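PDB 2AR1: hypothetical protein from Leishmania major, which is of unknown function but carries an EVE domain of the PUA clan, and so may bind a modified base in nucleic acid. Local coordinates for residues V47-R53 against N110-M114; A78-V84 against V117-W123. One frame throughout, in Å; residues are numbered along the deposited sequence.

Contact 1: residues V47-R53 against N110-M114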
loop_
_atom_site.group_PDB
_atom_site.type_symbol
_atom_site.label_atom_id
_atom_site.label_comp_id
_atom_site.label_asym_id
_atom_site.label_seq_id
_atom_site.Cartn_x
_atom_site.Cartn_y
_atom_site.Cartn_z
ATOM N N VAL A 47 3.151 6.310 -7.460
ATOM C CA VAL A 47 4.345 5.598 -7.023
ATOM C C VAL A 47 5.465 5.867 -8.018
ATOM O O VAL A 47 5.299 5.620 -9.188
ATOM C CB VAL A 47 4.101 4.102 -6.824
ATOM C CG1 VAL A 47 5.418 3.355 -6.555
ATOM C CG2 VAL A 47 3.107 3.872 -5.667
ATOM N N ARG A 48 6.554 6.444 -7.546
ATOM C CA ARG A 48 7.673 6.872 -8.407
ATOM C C ARG A 48 9.013 6.316 -7.958
ATOM O O ARG A 48 10.052 6.923 -8.164
ATOM C CB ARG A 48 7.750 8.392 -8.524
ATOM C CG ARG A 48 6.447 8.979 -9.057
ATOM C CD ARG A 48 6.346 8.754 -10.545
ATOM N NE ARG A 48 5.144 9.312 -11.144
ATOM C CZ ARG A 48 4.024 8.615 -11.338
ATOM N NH1 ARG A 48 3.915 7.399 -10.851
ATOM N NH2 ARG A 48 2.946 9.195 -11.847
ATOM N N ASN A 49 8.950 5.159 -7.343
ATOM C CA ASN A 49 10.119 4.367 -6.974
ATOM C C ASN A 49 10.004 3.115 -7.795
ATOM O O ASN A 49 8.997 2.441 -7.818
ATOM C CB ASN A 49 10.088 4.052 -5.486
ATOM C CG ASN A 49 11.175 3.131 -5.030
ATOM O OD1 ASN A 49 10.934 1.947 -4.882
ATOM N ND2 ASN A 49 12.320 3.669 -4.717
ATOM N N TYR A 50 11.099 2.764 -8.486
ATOM C CA TYR A 50 11.001 1.671 -9.428
ATOM C C TYR A 50 10.836 0.255 -8.789
ATOM O O TYR A 50 10.179 -0.643 -9.326
ATOM C CB TYR A 50 12.301 1.646 -10.280
ATOM C CG TYR A 50 12.542 2.892 -11.115
ATOM C CD1 TYR A 50 11.735 3.198 -12.186
ATOM C CD2 TYR A 50 13.656 3.774 -10.829
ATOM C CE1 TYR A 50 11.945 4.322 -12.949
ATOM C CE2 TYR A 50 13.863 4.935 -11.581
ATOM C CZ TYR A 50 13.003 5.196 -12.655
ATOM O OH TYR A 50 13.212 6.326 -13.415
ATOM N N ALA A 51 11.495 0.037 -7.670
ATOM C CA ALA A 51 11.309 -1.187 -6.881
ATOM C C ALA A 51 9.868 -1.310 -6.473
ATOM O O ALA A 51 9.278 -2.386 -6.642
ATOM C CB ALA A 51 12.210 -1.185 -5.638
ATOM N N ALA A 52 9.257 -0.220 -5.989
ATOM C CA ALA A 52 7.832 -0.262 -5.627
ATOM C C ALA A 52 6.925 -0.547 -6.829
ATOM O O ALA A 52 5.902 -1.280 -6.753
ATOM C CB ALA A 52 7.477 1.022 -5.019
ATOM N N ARG A 53 7.235 0.114 -7.929
ATOM C CA ARG A 53 6.567 -0.129 -9.193
ATOM C C ARG A 53 6.596 -1.629 -9.581
ATOM O O ARG A 53 5.610 -2.201 -10.083
ATOM C CB ARG A 53 7.218 0.728 -10.288
ATOM C CG ARG A 53 6.541 0.509 -11.661
ATOM C CD ARG A 53 7.353 0.740 -12.832
ATOM N NE ARG A 53 8.218 -0.390 -13.091
ATOM C CZ ARG A 53 8.796 -0.670 -14.258
ATOM N NH1 ARG A 53 8.614 0.079 -15.334
ATOM N NH2 ARG A 53 9.596 -1.703 -14.332
ATOM N N ASN A 110 5.700 4.957 -20.935
ATOM C CA ASN A 110 5.403 5.344 -19.553
ATOM C C ASN A 110 5.931 4.256 -18.616
ATOM O O ASN A 110 5.397 3.161 -18.591
ATOM C CB ASN A 110 3.905 5.514 -19.376
ATOM C CG ASN A 110 3.551 6.055 -18.032
ATOM O OD1 ASN A 110 4.411 6.150 -17.148
ATOM N ND2 ASN A 110 2.256 6.421 -17.854
ATOM N N PRO A 111 6.995 4.543 -17.845
ATOM C CA PRO A 111 7.524 3.471 -17.039
ATOM C C PRO A 111 6.647 3.148 -15.829
ATOM O O PRO A 111 6.731 2.063 -15.270
ATOM C CB PRO A 111 8.876 3.998 -16.608
ATOM C CG PRO A 111 8.842 5.468 -16.766
ATOM C CD PRO A 111 7.706 5.814 -17.660
ATOM N N TRP A 112 5.778 4.093 -15.467
ATOM C CA TRP A 112 5.023 3.983 -14.226
ATOM C C TRP A 112 3.756 3.150 -14.419
ATOM O O TRP A 112 3.027 3.268 -15.437
ATOM C CB TRP A 112 4.770 5.372 -13.635
ATOM C CG TRP A 112 6.038 6.112 -13.443
ATOM C CD1 TRP A 112 6.405 7.233 -14.078
ATOM C CD2 TRP A 112 7.142 5.734 -12.601
ATOM N NE1 TRP A 112 7.683 7.616 -13.672
ATOM C CE2 TRP A 112 8.124 6.739 -12.727
ATOM C CE3 TRP A 112 7.351 4.707 -11.678
ATOM C CZ2 TRP A 112 9.352 6.722 -12.002
ATOM C CZ3 TRP A 112 8.575 4.672 -10.980
ATOM C CH2 TRP A 112 9.553 5.684 -11.148
ATOM N N LYS A 113 3.532 2.268 -13.453
ATOM C CA LYS A 113 2.431 1.300 -13.495
ATOM C C LYS A 113 1.674 1.323 -12.184
ATOM O O LYS A 113 2.239 1.705 -11.127
ATOM C CB LYS A 113 2.955 -0.118 -13.754
ATOM C CG LYS A 113 3.833 -0.233 -14.916
ATOM C CD LYS A 113 3.129 0.043 -16.213
ATOM C CE LYS A 113 4.093 -0.292 -17.326
ATOM N NZ LYS A 113 4.134 0.728 -18.417
ATOM N N MET A 114 0.396 0.928 -12.215
ATOM C CA MET A 114 -0.356 0.903 -10.985
ATOM C C MET A 114 -1.472 -0.129 -11.061
ATOM O O MET A 114 -2.029 -0.384 -12.119
ATOM C CB MET A 114 -0.963 2.258 -10.711
ATOM C CG MET A 114 -1.989 2.685 -11.685
ATOM S SD MET A 114 -2.470 4.391 -11.584
ATOM C CE MET A 114 -3.703 4.515 -12.877
HETATM O O HOH W 1 4.518 3.190 -10.539
#
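Arg48 lies flat over the indole of Trp112, its guanidinium plane only 16° from that of the ring. The cation sits above the pyrrole half, Arg48 CZ being 4.1 Å from the centroid of the five-membered ring of Trp112, a cation-pi contact. Arg48 CD stands closer still over the same face, 3.5 Å from that centroid of Trp112, as a CH-pi donor. A bend at chi2 (-77°) folds the arginine chain so that methylene and guanidinium both press on the indole. Tyr50 CE1 is 3.3 Å from Trp112 CH2, and the planes, although near parallel at 12°, are slid so far apart that the rings barely overlap. Tryptophan suits this place because its broad ring takes the arginine on one face, while Pro111 CG and, obliquely at the benzo rim, Tyr50 lie on the other side. Arg53 comes down beside the strand end, its CG 4.2 Å from Lys113 CB.

What positions these groups is largely polar. Arg48 NH1 donates to Val47 O (2.8 Å) and also forms a salt bridge with Asp90, while NE bonds Tyr100 O; the guanidinium is thereby pinned against rotation. The indole NE1 is held by Asp102. Asn110 OD1 receives Trp112 N (3.0 Å), an Asx turn that shapes the backbone just before the tryptophan. On the helical side, Asn49 is the N-cap, its OD1 accepting from Ala52 N at 3.0 Å, as a short amide side chain can.

Within the EVE domain the contact thus brings the loop and first turn of helix 50-58 against the start of strand 113-128. Trp112 and Met114 pair through their backbones with Asp90 and Tyr88 alongside, while Val47 and Ala52 turn their small apolar side chains to Val151 on strand 151-154.

Contact 2: residues A78-V84 against V117-W123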
loop_
_atom_site.group_PDB
_atom_site.type_symbol
_atom_site.label_atom_id
_atom_site.label_comp_id
_atom_site.label_asym_id
_atom_site.label_seq_id
_atom_site.Cartn_x
_atom_site.Cartn_y
_atom_site.Cartn_z
ATOM N N ALA A 78 -3.561 1.597 9.041
ATOM C CA ALA A 78 -4.927 2.219 9.188
ATOM C C ALA A 78 -6.135 1.357 8.795
ATOM O O ALA A 78 -7.283 1.621 9.168
ATOM C CB ALA A 78 -4.940 3.411 8.319
ATOM N N GLY A 79 -5.857 0.316 8.080
ATOM C CA GLY A 79 -6.930 -0.548 7.496
ATOM C C GLY A 79 -6.407 -1.503 6.492
ATOM O O GLY A 79 -5.222 -1.752 6.388
ATOM N N LEU A 80 -7.312 -2.000 5.718
ATOM C CA LEU A 80 -7.083 -3.086 4.814
ATOM C C LEU A 80 -7.713 -2.775 3.458
ATOM O O LEU A 80 -8.787 -2.163 3.356
ATOM C CB LEU A 80 -7.724 -4.386 5.365
ATOM C CG LEU A 80 -7.216 -4.915 6.713
ATOM C CD1 LEU A 80 -7.836 -6.223 6.982
ATOM C CD2 LEU A 80 -5.680 -5.119 6.616
ATOM N N ALA A 81 -6.997 -3.212 2.415
ATOM C CA ALA A 81 -7.504 -3.174 1.070
ATOM C C ALA A 81 -7.251 -4.525 0.361
ATOM O O ALA A 81 -6.669 -5.469 0.928
ATOM C CB ALA A 81 -6.878 -2.046 0.280
ATOM N N GLU A 82 -7.668 -4.564 -0.876
ATOM C CA GLU A 82 -7.533 -5.805 -1.696
ATOM C C GLU A 82 -7.272 -5.426 -3.139
ATOM O O GLU A 82 -7.795 -4.467 -3.610
ATOM C CB GLU A 82 -8.732 -6.688 -1.553
ATOM C CG GLU A 82 -8.681 -7.883 -2.392
ATOM C CD GLU A 82 -9.840 -8.850 -2.101
ATOM O OE1 GLU A 82 -10.240 -8.908 -0.924
ATOM O OE2 GLU A 82 -10.312 -9.586 -3.038
ATOM N N VAL A 83 -6.319 -6.089 -3.802
ATOM C CA VAL A 83 -6.067 -5.756 -5.185
ATOM C C VAL A 83 -7.264 -6.211 -6.067
ATOM O O VAL A 83 -7.722 -7.389 -6.023
ATOM C CB VAL A 83 -4.735 -6.432 -5.663
ATOM C CG1 VAL A 83 -4.519 -6.264 -7.173
ATOM C CG2 VAL A 83 -3.573 -5.860 -4.830
ATOM N N VAL A 84 -7.798 -5.299 -6.892
ATOM C CA VAL A 84 -8.851 -5.681 -7.840
ATOM C C VAL A 84 -8.582 -5.583 -9.369
ATOM O O VAL A 84 -9.366 -6.054 -10.151
ATOM C CB VAL A 84 -10.217 -5.007 -7.532
ATOM C CG1 VAL A 84 -10.679 -5.412 -6.122
ATOM C CG2 VAL A 84 -10.113 -3.506 -7.672
ATOM N N VAL A 117 -7.151 -0.907 -6.211
ATOM C CA VAL A 117 -7.416 -1.604 -4.948
ATOM C C VAL A 117 -8.809 -1.257 -4.502
ATOM O O VAL A 117 -9.369 -0.258 -4.932
ATOM C CB VAL A 117 -6.456 -1.287 -3.822
ATOM C CG1 VAL A 117 -5.038 -1.708 -4.142
ATOM C CG2 VAL A 117 -6.459 0.185 -3.439
ATOM N N LYS A 118 -9.344 -2.131 -3.670
ATOM C CA LYS A 118 -10.667 -1.941 -3.092
ATOM C C LYS A 118 -10.533 -1.813 -1.582
ATOM O O LYS A 118 -9.635 -2.390 -0.968
ATOM C CB LYS A 118 -11.676 -3.044 -3.489
ATOM C CG LYS A 118 -11.615 -4.328 -2.694
ATOM C CD LYS A 118 -12.910 -5.124 -2.929
ATOM C CE LYS A 118 -12.661 -6.606 -2.869
ATOM N NZ LYS A 118 -14.001 -7.350 -2.813
ATOM N N PHE A 119 -11.357 -0.962 -0.978
ATOM C CA PHE A 119 -11.457 -0.864 0.431
ATOM C C PHE A 119 -11.915 -2.180 1.031
ATOM O O PHE A 119 -12.872 -2.770 0.509
ATOM C CB PHE A 119 -12.607 0.122 0.773
ATOM C CG PHE A 119 -12.861 0.212 2.235
ATOM C CD1 PHE A 119 -11.994 0.916 3.073
ATOM C CD2 PHE A 119 -13.981 -0.401 2.775
ATOM C CE1 PHE A 119 -12.243 0.968 4.435
ATOM C CE2 PHE A 119 -14.212 -0.363 4.142
ATOM C CZ PHE A 119 -13.397 0.332 4.938
ATOM N N VAL A 120 -11.362 -2.555 2.175
ATOM C CA VAL A 120 -11.813 -3.777 2.887
ATOM C C VAL A 120 -12.212 -3.467 4.335
ATOM O O VAL A 120 -13.266 -3.905 4.782
ATOM C CB VAL A 120 -10.707 -4.871 2.871
ATOM C CG1 VAL A 120 -11.085 -6.018 3.742
ATOM C CG2 VAL A 120 -10.458 -5.365 1.434
ATOM N N ALA A 121 -11.335 -2.727 5.021
ATOM C CA ALA A 121 -11.555 -2.379 6.442
ATOM C C ALA A 121 -10.868 -1.080 6.874
ATOM O O ALA A 121 -9.809 -0.746 6.390
ATOM C CB ALA A 121 -11.146 -3.475 7.311
ATOM N N ARG A 122 -11.561 -0.358 7.783
ATOM C CA ARG A 122 -11.096 0.870 8.345
ATOM C C ARG A 122 -10.975 0.567 9.837
ATOM O O ARG A 122 -11.983 0.260 10.482
ATOM C CB ARG A 122 -12.084 2.009 8.087
ATOM C CG ARG A 122 -11.564 3.453 8.313
ATOM C CD ARG A 122 -11.170 3.817 9.700
ATOM N NE ARG A 122 -11.029 5.258 9.723
ATOM C CZ ARG A 122 -10.657 5.952 10.785
ATOM N NH1 ARG A 122 -10.380 5.320 11.906
ATOM N NH2 ARG A 122 -10.592 7.270 10.745
ATOM N N TRP A 123 -9.778 0.594 10.390
ATOM C CA TRP A 123 -9.616 0.161 11.734
ATOM C C TRP A 123 -9.936 1.356 12.655
ATOM O O TRP A 123 -9.643 2.532 12.311
ATOM C CB TRP A 123 -8.222 -0.366 11.993
ATOM C CG TRP A 123 -7.964 -1.644 11.326
ATOM C CD1 TRP A 123 -8.904 -2.444 10.683
ATOM C CD2 TRP A 123 -6.687 -2.335 11.224
ATOM N NE1 TRP A 123 -8.257 -3.575 10.178
ATOM C CE2 TRP A 123 -6.924 -3.535 10.526
ATOM C CE3 TRP A 123 -5.374 -2.067 11.712
ATOM C CZ2 TRP A 123 -5.882 -4.480 10.293
ATOM C CZ3 TRP A 123 -4.323 -3.004 11.425
ATOM C CH2 TRP A 123 -4.622 -4.187 10.743
HETATM O O HOH W 2 -7.408 3.787 10.958
#
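With CG anti to the carbonyl carbon in both residues (chi1 -61° in Leu80, -70° in Trp123), the leucine reaches the indole obliquely, Leu80 CD2 lying 3.7 Å from Trp123 CZ2. One face of the same indole covers Gly79, whose CA stands 4.0 Å from the centroid of the five-membered ring of Trp123, a CH-pi contact. Glycine suits the spot, since a CB here would run into Ala121 O.

The strands are antiparallel neighbours in the mixed sheet of the EVE domain, and their pairing slips by one residue at a classic beta bulge. Val120 and Ala121 both face Leu80, and Leu80 O takes two N-H groups from the same face of its plane, Val120 N at 2.9 Å and Ala121 N at 3.1 Å. Beyond the bulge Lys118 N donates to Glu82 O at 2.8 Å, in the carbonyl plane. Their long side chains run side by side, but Glu82 OE2 and Lys118 NZ stay 4.3 Å apart, beyond a salt bridge; Glu82 also has a long, weak ion pair with Lys64. Val84 CG1 packs on the aliphatic part of Lys118. Helix 156-169 adds Leu163 to Leu80 and Ile162 to Trp123, whereas Ala81 turns to Leu36 of helix 33-39.

Both contacts draw on strand 113-128, contact 1 at its beginning and contact 2 further along, on opposite sides of the chain's centre and with their own centres about 21 Å apart. Both are partly buried, but contact 2 lies nearer the middle of the chain, its centre about 9 Å from the chain's centre against about 13 Å. The pairing of 113-128 with 76-89 carries on into segment 110-114, where Met114 pairs with Tyr88. Their chemistry follows their place: two strands within a sheet are held chiefly by main-chain hydrogen bonds, interrupted by one bulge, whereas a loop and helix start laid beside a strand end rely on side-chain stacking and charged groups.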